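Long-range contact in tail component (PDB 5LY8), which probably binds sugars on the host cell surface through this second carbohydrate-binding module of an evolved phage distal tail protein: residues F112-L126 with A170-R182. Sequence-based numbering, arbitrary orientation.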
ATOM      1  N   PHE A 112       2.341  -6.966  -0.974  1.00  9.50           N
ATOM      2  CA  PHE A 112       1.352  -6.056  -0.415  1.00  8.99           C
ATOM      3  C   PHE A 112       1.218  -4.846  -1.301  1.00  9.86           C
ATOM      4  O   PHE A 112       2.158  -4.476  -2.011  1.00  9.62           O
ATOM      5  CB  PHE A 112       1.568  -5.665   1.060  1.00  9.81           C
ATOM      6  CG  PHE A 112       2.806  -4.888   1.407  1.00  9.65           C
ATOM      7  CD1 PHE A 112       2.959  -3.568   0.998  1.00 11.36           C
ATOM      8  CD2 PHE A 112       3.754  -5.420   2.269  1.00 11.22           C
ATOM      9  CE1 PHE A 112       4.086  -2.831   1.373  1.00 11.42           C
ATOM     10  CE2 PHE A 112       4.846  -4.657   2.690  1.00 11.71           C
ATOM     11  CZ  PHE A 112       4.993  -3.363   2.258  1.00 11.04           C
ATOM     12  N   GLU A 113       0.020  -4.260  -1.281  1.00  8.60           N
ATOM     13  CA  GLU A 113      -0.287  -2.994  -1.932  1.00  8.57           C
ATOM     14  C   GLU A 113      -0.913  -2.066  -0.930  1.00  9.55           C
ATOM     15  O   GLU A 113      -1.831  -2.467  -0.204  1.00  9.17           O
ATOM     16  CB  GLU A 113      -1.258  -3.166  -3.107  1.00  9.57           C
ATOM     17  CG  GLU A 113      -0.677  -3.943  -4.269  1.00 10.02           C
ATOM     18  CD  GLU A 113      -1.614  -4.082  -5.447  1.00  8.59           C
ATOM     19  OE1 GLU A 113      -2.735  -3.509  -5.423  1.00  9.22           O
ATOM     20  OE2 GLU A 113      -1.220  -4.799  -6.403  1.00  9.40           O
ATOM     21  N   PHE A 114      -0.454  -0.809  -0.922  1.00  8.74           N
ATOM     22  CA  PHE A 114      -1.115   0.293  -0.230  1.00  8.72           C
ATOM     23  C   PHE A 114      -1.517   1.265  -1.337  1.00  9.91           C
ATOM     24  O   PHE A 114      -0.655   1.858  -2.004  1.00  9.11           O
ATOM     25  CB  PHE A 114      -0.233   0.943   0.832  1.00  9.43           C
ATOM     26  CG  PHE A 114       0.007   0.011   2.000  1.00  9.52           C
ATOM     27  CD1 PHE A 114      -1.028  -0.334   2.845  1.00 10.38           C
ATOM     28  CD2 PHE A 114       1.249  -0.558   2.213  1.00 10.32           C
ATOM     29  CE1 PHE A 114      -0.820  -1.225   3.912  1.00 10.11           C
ATOM     30  CE2 PHE A 114       1.465  -1.438   3.293  1.00 10.31           C
ATOM     31  CZ  PHE A 114       0.427  -1.751   4.143  1.00 10.27           C
ATOM     32  N   ASN A 115      -2.837   1.379  -1.561  1.00  9.52           N
ATOM     33  CA  ASN A 115      -3.399   2.092  -2.695  1.00 10.14           C
ATOM     34  C   ASN A 115      -4.286   3.231  -2.302  1.00 10.61           C
ATOM     35  O   ASN A 115      -5.039   3.128  -1.325  1.00 10.80           O
ATOM     36  CB  ASN A 115      -4.266   1.089  -3.505  1.00 10.15           C
ATOM     37  CG  ASN A 115      -3.473  -0.068  -4.044  1.00  9.38           C
ATOM     38  OD1 ASN A 115      -2.260   0.039  -4.206  1.00  9.71           O
ATOM     39  ND2 ASN A 115      -4.121  -1.193  -4.299  1.00 10.18           N
ATOM     40  N   LEU A 116      -4.211   4.310  -3.090  1.00 10.20           N
ATOM     41  CA  LEU A 116      -5.113   5.458  -2.991  1.00 10.07           C
ATOM     42  C   LEU A 116      -5.890   5.489  -4.297  1.00 10.57           C
ATOM     43  O   LEU A 116      -5.314   5.311  -5.383  1.00 11.18           O
ATOM     44  CB  LEU A 116      -4.350   6.755  -2.750  1.00 10.36           C
ATOM     45  CG  LEU A 116      -3.643   6.785  -1.389  1.00 11.69           C
ATOM     46  CD1 LEU A 116      -2.689   7.929  -1.313  1.00 13.11           C
ATOM     47  CD2 LEU A 116      -4.640   6.836  -0.213  1.00 12.39           C
ATOM     48  N   THR A 117      -7.203   5.708  -4.186  1.00 10.68           N
ATOM     49  CA  THR A 117      -8.111   5.596  -5.315  1.00 11.10           C
ATOM     50  C   THR A 117      -9.013   6.787  -5.450  1.00 11.94           C
ATOM     51  O   THR A 117      -9.149   7.581  -4.517  1.00 11.48           O
ATOM     52  CB  THR A 117      -8.949   4.300  -5.143  1.00 12.72           C
ATOM     53  OG1 THR A 117      -9.784   4.393  -3.979  1.00 12.62           O
ATOM     54  CG2 THR A 117      -8.071   3.042  -5.029  1.00 13.07           C
ATOM     55  N   TYR A 118      -9.661   6.885  -6.608  1.00 11.19           N
ATOM     56  CA  TYR A 118     -10.684   7.890  -6.863  1.00 11.95           C
ATOM     57  C   TYR A 118     -11.737   7.262  -7.728  1.00 13.14           C
ATOM     58  O   TYR A 118     -11.429   6.748  -8.817  1.00 12.77           O
ATOM     59  CB  TYR A 118     -10.161   9.179  -7.524  1.00 13.09           C
ATOM     60  CG  TYR A 118     -11.216  10.268  -7.579  1.00 12.39           C
ATOM     61  CD1 TYR A 118     -11.706  10.840  -6.412  1.00 13.61           C
ATOM     62  CD2 TYR A 118     -11.752  10.694  -8.792  1.00 13.25           C
ATOM     63  CE1 TYR A 118     -12.690  11.819  -6.446  1.00 13.36           C
ATOM     64  CE2 TYR A 118     -12.718  11.695  -8.834  1.00 13.81           C
ATOM     65  CZ  TYR A 118     -13.174  12.259  -7.657  1.00 13.98           C
ATOM     66  OH  TYR A 118     -14.140  13.235  -7.683  1.00 14.08           O
ATOM     67  N   GLN A 119     -13.006   7.328  -7.301  1.00 13.55           N
ATOM     68  CA  GLN A 119     -14.138   6.779  -8.049  1.00 14.05           C
ATOM     69  C   GLN A 119     -13.845   5.362  -8.568  1.00 16.18           C
ATOM     70  O   GLN A 119     -14.183   5.037  -9.707  1.00 16.23           O
ATOM     71  CB  GLN A 119     -14.630   7.751  -9.156  1.00 14.82           C
ATOM     72  CG  GLN A 119     -15.117   9.067  -8.547  1.00 15.01           C
ATOM     73  CD  GLN A 119     -15.692  10.066  -9.539  1.00 17.81           C
ATOM     74  OE1 GLN A 119     -15.250  10.248 -10.704  1.00 17.40           O
ATOM     75  NE2 GLN A 119     -16.637  10.841  -9.057  1.00 17.41           N
ATOM     76  N   GLY A 120     -13.201   4.538  -7.732  1.00 14.24           N
ATOM     77  CA  GLY A 120     -12.982   3.142  -8.058  1.00 13.80           C
ATOM     78  C   GLY A 120     -11.732   2.827  -8.850  1.00 14.67           C
ATOM     79  O   GLY A 120     -11.525   1.657  -9.206  1.00 14.87           O
ATOM     80  N   LYS A 121     -10.905   3.828  -9.157  1.00 13.03           N
ATOM     81  CA  LYS A 121      -9.687   3.599  -9.924  1.00 12.56           C
ATOM     82  C   LYS A 121      -8.475   3.918  -9.090  1.00 12.64           C
ATOM     83  O   LYS A 121      -8.503   4.845  -8.271  1.00 12.23           O
ATOM     84  CB  LYS A 121      -9.686   4.482 -11.180  1.00 13.76           C
ATOM     85  CG  LYS A 121     -10.720   4.034 -12.220  1.00 15.86           C
ATOM     86  CD  LYS A 121     -10.515   4.755 -13.566  1.00 18.99           C
ATOM     87  CE  LYS A 121     -11.609   4.434 -14.563  1.00 26.17           C
ATOM     88  NZ  LYS A 121     -11.463   3.054 -15.089  1.00 32.97           N
ATOM     89  N   ILE A 122      -7.380   3.185  -9.310  1.00 11.25           N
ATOM     90  CA  ILE A 122      -6.109   3.515  -8.696  1.00 10.94           C
ATOM     91  C   ILE A 122      -5.640   4.898  -9.148  1.00 11.59           C
ATOM     92  O   ILE A 122      -5.628   5.205 -10.352  1.00 11.95           O
ATOM     93  CB  ILE A 122      -5.034   2.478  -9.108  1.00 10.73           C
ATOM     94  CG1 ILE A 122      -5.374   1.044  -8.659  1.00 10.84           C
ATOM     95  CG2 ILE A 122      -3.625   2.904  -8.621  1.00 11.93           C
ATOM     96  CD1 ILE A 122      -5.323   0.842  -7.104  1.00 11.42           C
ATOM     97  N   VAL A 123      -5.218   5.701  -8.159  1.00 11.18           N
ATOM     98  CA  VAL A 123      -4.516   6.944  -8.386  1.00 10.83           C
ATOM     99  C   VAL A 123      -3.029   6.694  -8.070  1.00 11.34           C
ATOM    100  O   VAL A 123      -2.169   7.034  -8.879  1.00 11.53           O
ATOM    101  CB  VAL A 123      -5.121   8.127  -7.615  1.00 13.79           C
ATOM    102  CG1 VAL A 123      -4.230   9.375  -7.709  1.00 14.12           C
ATOM    103  CG2 VAL A 123      -6.518   8.436  -8.133  1.00 14.21           C
ATOM    104  N   ALA A 124      -2.729   6.080  -6.916  1.00 10.85           N
ATOM    105  CA  ALA A 124      -1.344   5.730  -6.575  1.00 10.20           C
ATOM    106  C   ALA A 124      -1.323   4.375  -5.908  1.00 10.90           C
ATOM    107  O   ALA A 124      -2.213   4.065  -5.112  1.00 11.00           O
ATOM    108  CB  ALA A 124      -0.728   6.787  -5.640  1.00 12.21           C
ATOM    109  N   SER A 125      -0.288   3.568  -6.210  1.00 10.03           N
ATOM    110  CA  SER A 125      -0.141   2.243  -5.625  1.00  9.54           C
ATOM    111  C   SER A 125       1.291   1.981  -5.253  1.00 10.13           C
ATOM    112  O   SER A 125       2.182   1.998  -6.132  1.00 10.30           O
ATOM    113  CB  SER A 125      -0.617   1.168  -6.601  1.00  9.98           C
ATOM    114  OG  SER A 125      -0.364  -0.128  -6.062  1.00 10.50           O
ATOM    115  N   LEU A 126       1.517   1.767  -3.942  1.00  9.51           N
ATOM    116  CA  LEU A 126       2.827   1.396  -3.411  1.00  9.17           C
ATOM    117  C   LEU A 126       2.824  -0.124  -3.216  1.00  9.69           C
ATOM    118  O   LEU A 126       1.932  -0.633  -2.537  1.00 10.28           O
ATOM    119  CB  LEU A 126       3.062   2.116  -2.078  1.00  9.61           C
ATOM    120  CG  LEU A 126       4.442   1.963  -1.434  1.00 11.26           C
ATOM    121  CD1 LEU A 126       4.654   3.064  -0.398  1.00 11.69           C
ATOM    122  CD2 LEU A 126       4.643   0.583  -0.765  1.00 11.91           C
ATOM    123  N   ALA A 170       5.687   2.211   5.120  1.00 10.34           N
ATOM    124  CA  ALA A 170       5.408   2.380   3.692  1.00 10.39           C
ATOM    125  C   ALA A 170       4.578   3.639   3.569  1.00 11.27           C
ATOM    126  O   ALA A 170       3.505   3.747   4.178  1.00 11.22           O
ATOM    127  CB  ALA A 170       4.646   1.176   3.141  1.00 11.20           C
ATOM    128  N   VAL A 171       5.085   4.634   2.822  1.00 10.86           N
ATOM    129  CA  VAL A 171       4.455   5.939   2.787  1.00 10.09           C
ATOM    130  C   VAL A 171       4.216   6.406   1.375  1.00 11.23           C
ATOM    131  O   VAL A 171       5.088   6.265   0.502  1.00 11.11           O
ATOM    132  CB  VAL A 171       5.374   6.971   3.507  1.00 12.55           C
ATOM    133  CG1 VAL A 171       4.701   8.339   3.596  1.00 13.68           C
ATOM    134  CG2 VAL A 171       5.803   6.480   4.892  1.00 13.12           C
ATOM    135  N   ILE A 172       3.038   7.005   1.141  1.00 10.41           N
ATOM    136  CA  ILE A 172       2.769   7.748  -0.078  1.00 10.00           C
ATOM    137  C   ILE A 172       2.480   9.189   0.351  1.00 12.34           C
ATOM    138  O   ILE A 172       1.626   9.414   1.221  1.00 11.35           O
ATOM    139  CB  ILE A 172       1.581   7.211  -0.899  1.00 11.05           C
ATOM    140  CG1 ILE A 172       1.712   5.709  -1.150  1.00 11.43           C
ATOM    141  CG2 ILE A 172       1.497   7.986  -2.226  1.00 11.37           C
ATOM    142  CD1 ILE A 172       0.547   5.163  -1.934  1.00 11.29           C
ATOM    143  N   THR A 173       3.187  10.158  -0.219  0.50 12.20           N
ATOM    144  CA  THR A 173       2.955  11.571   0.084  0.50 12.11           C
ATOM    145  C   THR A 173       2.739  12.323  -1.227  0.50 13.85           C
ATOM    146  O   THR A 173       3.353  11.987  -2.238  0.50 15.48           O
ATOM    147  CB  THR A 173       4.134  12.187   0.879  0.50 16.90           C
ATOM    148  OG1 THR A 173       4.478  11.347   1.973  0.50 20.83           O
ATOM    149  CG2 THR A 173       3.815  13.562   1.437  0.50 15.42           C
ATOM    150  N   LYS A 174       1.867  13.345  -1.199  1.00 12.00           N
ATOM    151  CA  LYS A 174       1.627  14.228  -2.331  1.00 12.63           C
ATOM    152  C   LYS A 174       1.934  15.635  -1.860  1.00 14.73           C
ATOM    153  O   LYS A 174       1.424  16.074  -0.828  1.00 13.59           O
ATOM    154  CB  LYS A 174       0.168  14.141  -2.771  1.00 13.94           C
ATOM    155  CG  LYS A 174      -0.204  15.132  -3.858  1.00 13.99           C
ATOM    156  CD  LYS A 174      -1.652  15.025  -4.236  1.00 14.34           C
ATOM    157  CE  LYS A 174      -1.959  15.872  -5.432  1.00 16.68           C
ATOM    158  NZ  LYS A 174      -3.381  15.708  -5.842  1.00 17.12           N
ATOM    159  N   MET A 175       2.780  16.343  -2.636  1.00 14.11           N
ATOM    160  CA  MET A 175       3.169  17.727  -2.385  0.50 15.03           C
ATOM    161  C   MET A 175       3.036  18.400  -3.748  1.00 20.56           C
ATOM    162  O   MET A 175       3.958  18.290  -4.574  1.00 19.47           O
ATOM    163  CB  MET A 175       4.602  17.799  -1.818  0.50 16.75           C
ATOM    164  CG  MET A 175       4.776  17.090  -0.469  0.50 19.28           C
ATOM    165  SD  MET A 175       3.702  17.747   0.840  0.50 23.06           S
ATOM    166  CE  MET A 175       4.571  19.216   1.273  0.50 22.31           C
ATOM    167  N   GLY A 176       1.818  18.902  -4.025  1.00 19.93           N
ATOM    168  CA  GLY A 176       1.419  19.484  -5.310  1.00 20.30           C
ATOM    169  C   GLY A 176       1.524  18.390  -6.361  1.00 18.27           C
ATOM    170  O   GLY A 176       0.915  17.327  -6.235  1.00 20.96           O
ATOM    171  N   ASP A 177       2.348  18.625  -7.414  1.00 18.84           N
ATOM    172  CA  ASP A 177       2.578  17.635  -8.476  1.00 15.77           C
ATOM    173  C   ASP A 177       3.583  16.535  -8.122  1.00 15.17           C
ATOM    174  O   ASP A 177       3.710  15.564  -8.886  1.00 15.34           O
ATOM    175  CB  ASP A 177       3.058  18.327  -9.764  1.00 16.13           C
ATOM    176  CG  ASP A 177       2.059  19.239 -10.431  1.00 18.24           C
ATOM    177  OD1 ASP A 177       0.859  18.897 -10.451  1.00 19.05           O
ATOM    178  OD2 ASP A 177       2.490  20.250 -11.037  1.00 19.84           O
ATOM    179  N   GLN A 178       4.260  16.632  -6.968  1.00 14.19           N
ATOM    180  CA  GLN A 178       5.262  15.648  -6.598  1.00 14.34           C
ATOM    181  C   GLN A 178       4.648  14.513  -5.816  1.00 14.96           C
ATOM    182  O   GLN A 178       4.049  14.745  -4.756  1.00 15.73           O
ATOM    183  CB  GLN A 178       6.417  16.261  -5.775  1.00 15.51           C
ATOM    184  CG  GLN A 178       7.311  17.195  -6.588  1.00 15.97           C
ATOM    185  CD  GLN A 178       8.604  17.548  -5.900  1.00 15.87           C
ATOM    186  OE1 GLN A 178       8.948  17.057  -4.814  1.00 17.85           O
ATOM    187  NE2 GLN A 178       9.348  18.434  -6.539  1.00 18.52           N
ATOM    188  N   LEU A 179       4.836  13.306  -6.317  1.00 12.55           N
ATOM    189  CA  LEU A 179       4.342  12.109  -5.677  1.00 12.75           C
ATOM    190  C   LEU A 179       5.564  11.355  -5.148  1.00 14.44           C
ATOM    191  O   LEU A 179       6.475  11.021  -5.928  1.00 13.52           O
ATOM    192  CB  LEU A 179       3.589  11.279  -6.732  1.00 13.06           C
ATOM    193  CG  LEU A 179       3.026   9.924  -6.282  1.00 16.81           C
ATOM    194  CD1 LEU A 179       2.047  10.074  -5.119  1.00 16.82           C
ATOM    195  CD2 LEU A 179       2.344   9.241  -7.415  1.00 17.66           C
ATOM    196  N   THR A 180       5.592  11.083  -3.827  1.00 12.86           N
ATOM    197  CA  THR A 180       6.697  10.359  -3.226  1.00 12.97           C
ATOM    198  C   THR A 180       6.211   9.041  -2.642  1.00 14.80           C
ATOM    199  O   THR A 180       5.142   8.963  -1.994  1.00 14.76           O
ATOM    200  CB  THR A 180       7.345  11.215  -2.138  1.00 15.40           C
ATOM    201  OG1 THR A 180       7.854  12.404  -2.733  1.00 14.66           O
ATOM    202  CG2 THR A 180       8.491  10.505  -1.385  1.00 15.17           C
ATOM    203  N   PHE A 181       7.035   8.008  -2.838  1.00 12.14           N
ATOM    204  CA  PHE A 181       6.853   6.715  -2.223  1.00 11.10           C
ATOM    205  C   PHE A 181       8.064   6.459  -1.351  1.00 12.04           C
ATOM    206  O   PHE A 181       9.213   6.642  -1.816  1.00 12.27           O
ATOM    207  CB  PHE A 181       6.809   5.644  -3.299  1.00 12.24           C
ATOM    208  CG  PHE A 181       5.642   5.714  -4.240  1.00 12.29           C
ATOM    209  CD1 PHE A 181       5.669   6.557  -5.349  1.00 13.65           C
ATOM    210  CD2 PHE A 181       4.523   4.934  -4.029  1.00 12.36           C
ATOM    211  CE1 PHE A 181       4.579   6.610  -6.216  1.00 14.31           C
ATOM    212  CE2 PHE A 181       3.439   4.991  -4.897  1.00 13.00           C
ATOM    213  CZ  PHE A 181       3.472   5.821  -5.984  1.00 12.82           C
ATOM    214  N   ARG A 182       7.851   6.019  -0.107  1.00 11.30           N
ATOM    215  CA  ARG A 182       8.968   5.695   0.764  1.00 10.75           C
ATOM    216  C   ARG A 182       8.767   4.336   1.390  1.00 12.25           C
ATOM    217  O   ARG A 182       7.645   3.903   1.649  1.00 12.02           O
ATOM    218  CB  ARG A 182       9.112   6.678   1.923  1.00 12.67           C
ATOM    219  CG  ARG A 182       9.203   8.139   1.479  1.00 15.06           C
ATOM    220  CD  ARG A 182       9.900   9.049   2.475  1.00 18.75           C
ATOM    221  NE  ARG A 182       9.447   8.796   3.843  1.00 18.31           N
ATOM    222  CZ  ARG A 182       8.501   9.490   4.467  1.00 20.32           C
ATOM    223  NH1 ARG A 182       7.887  10.499   3.849  1.00 20.02           N
ATOM    224  NH2 ARG A 182       8.145   9.172   5.703  1.00 19.83           N
TER
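The ring of Phe181 turns an edge to Leu126, whose CB lies close to the ring plane, 3.7 Å from Phe181 CD2; Ser125 O and Ala124 CB approach the same ring obliquely. The Phe114 ring meets Ala170 in the same slanting way, with CD2 3.9 Å from Ala170 CB. Between these aromatics sits Leu126. Its CG lies anti to the backbone N (chi1 -174°), beside the carbonyl carbon, and the methyls part from there: Leu126 CD1 lies 3.4 Å from Val171 O, and CD2 meets Ala170 CB. A branched leucine suits this place because it can touch backbone and side chains at once, and the small Ala170 makes room for both Leu126 and Phe114. Ile172 fills the next position, its long branch running to Phe114 O, 3.5 Å from CD1, with CG1 against Leu126 CB. Farther along, Ala124 is short enough to let Ile172, Leu179 and Phe181 converge on its methyl.

Both segments are beta hairpins, and they belong to different sheets packed face to face, as in the concanavalin-like sandwich; the axes of strands 112-118 and 170-175 come within 8.6 Å and their N-to-C directions differ by 21°. A classic bulge, Val123 and Ala124 opposite Leu116, interrupts the first hairpin. On its other side Ser125 OG donates to Asn115 OD1 (2.7 Å) and Asn115 ND2 to Glu113 OE1; Glu113 also binds Arg111 and the backbone N of Ala37 and Phe38. With no hydrogen bond joining the two segments, cohesion rests on buried apolar packing, while each hairpin is tied by its own backbone hydrogen bonds.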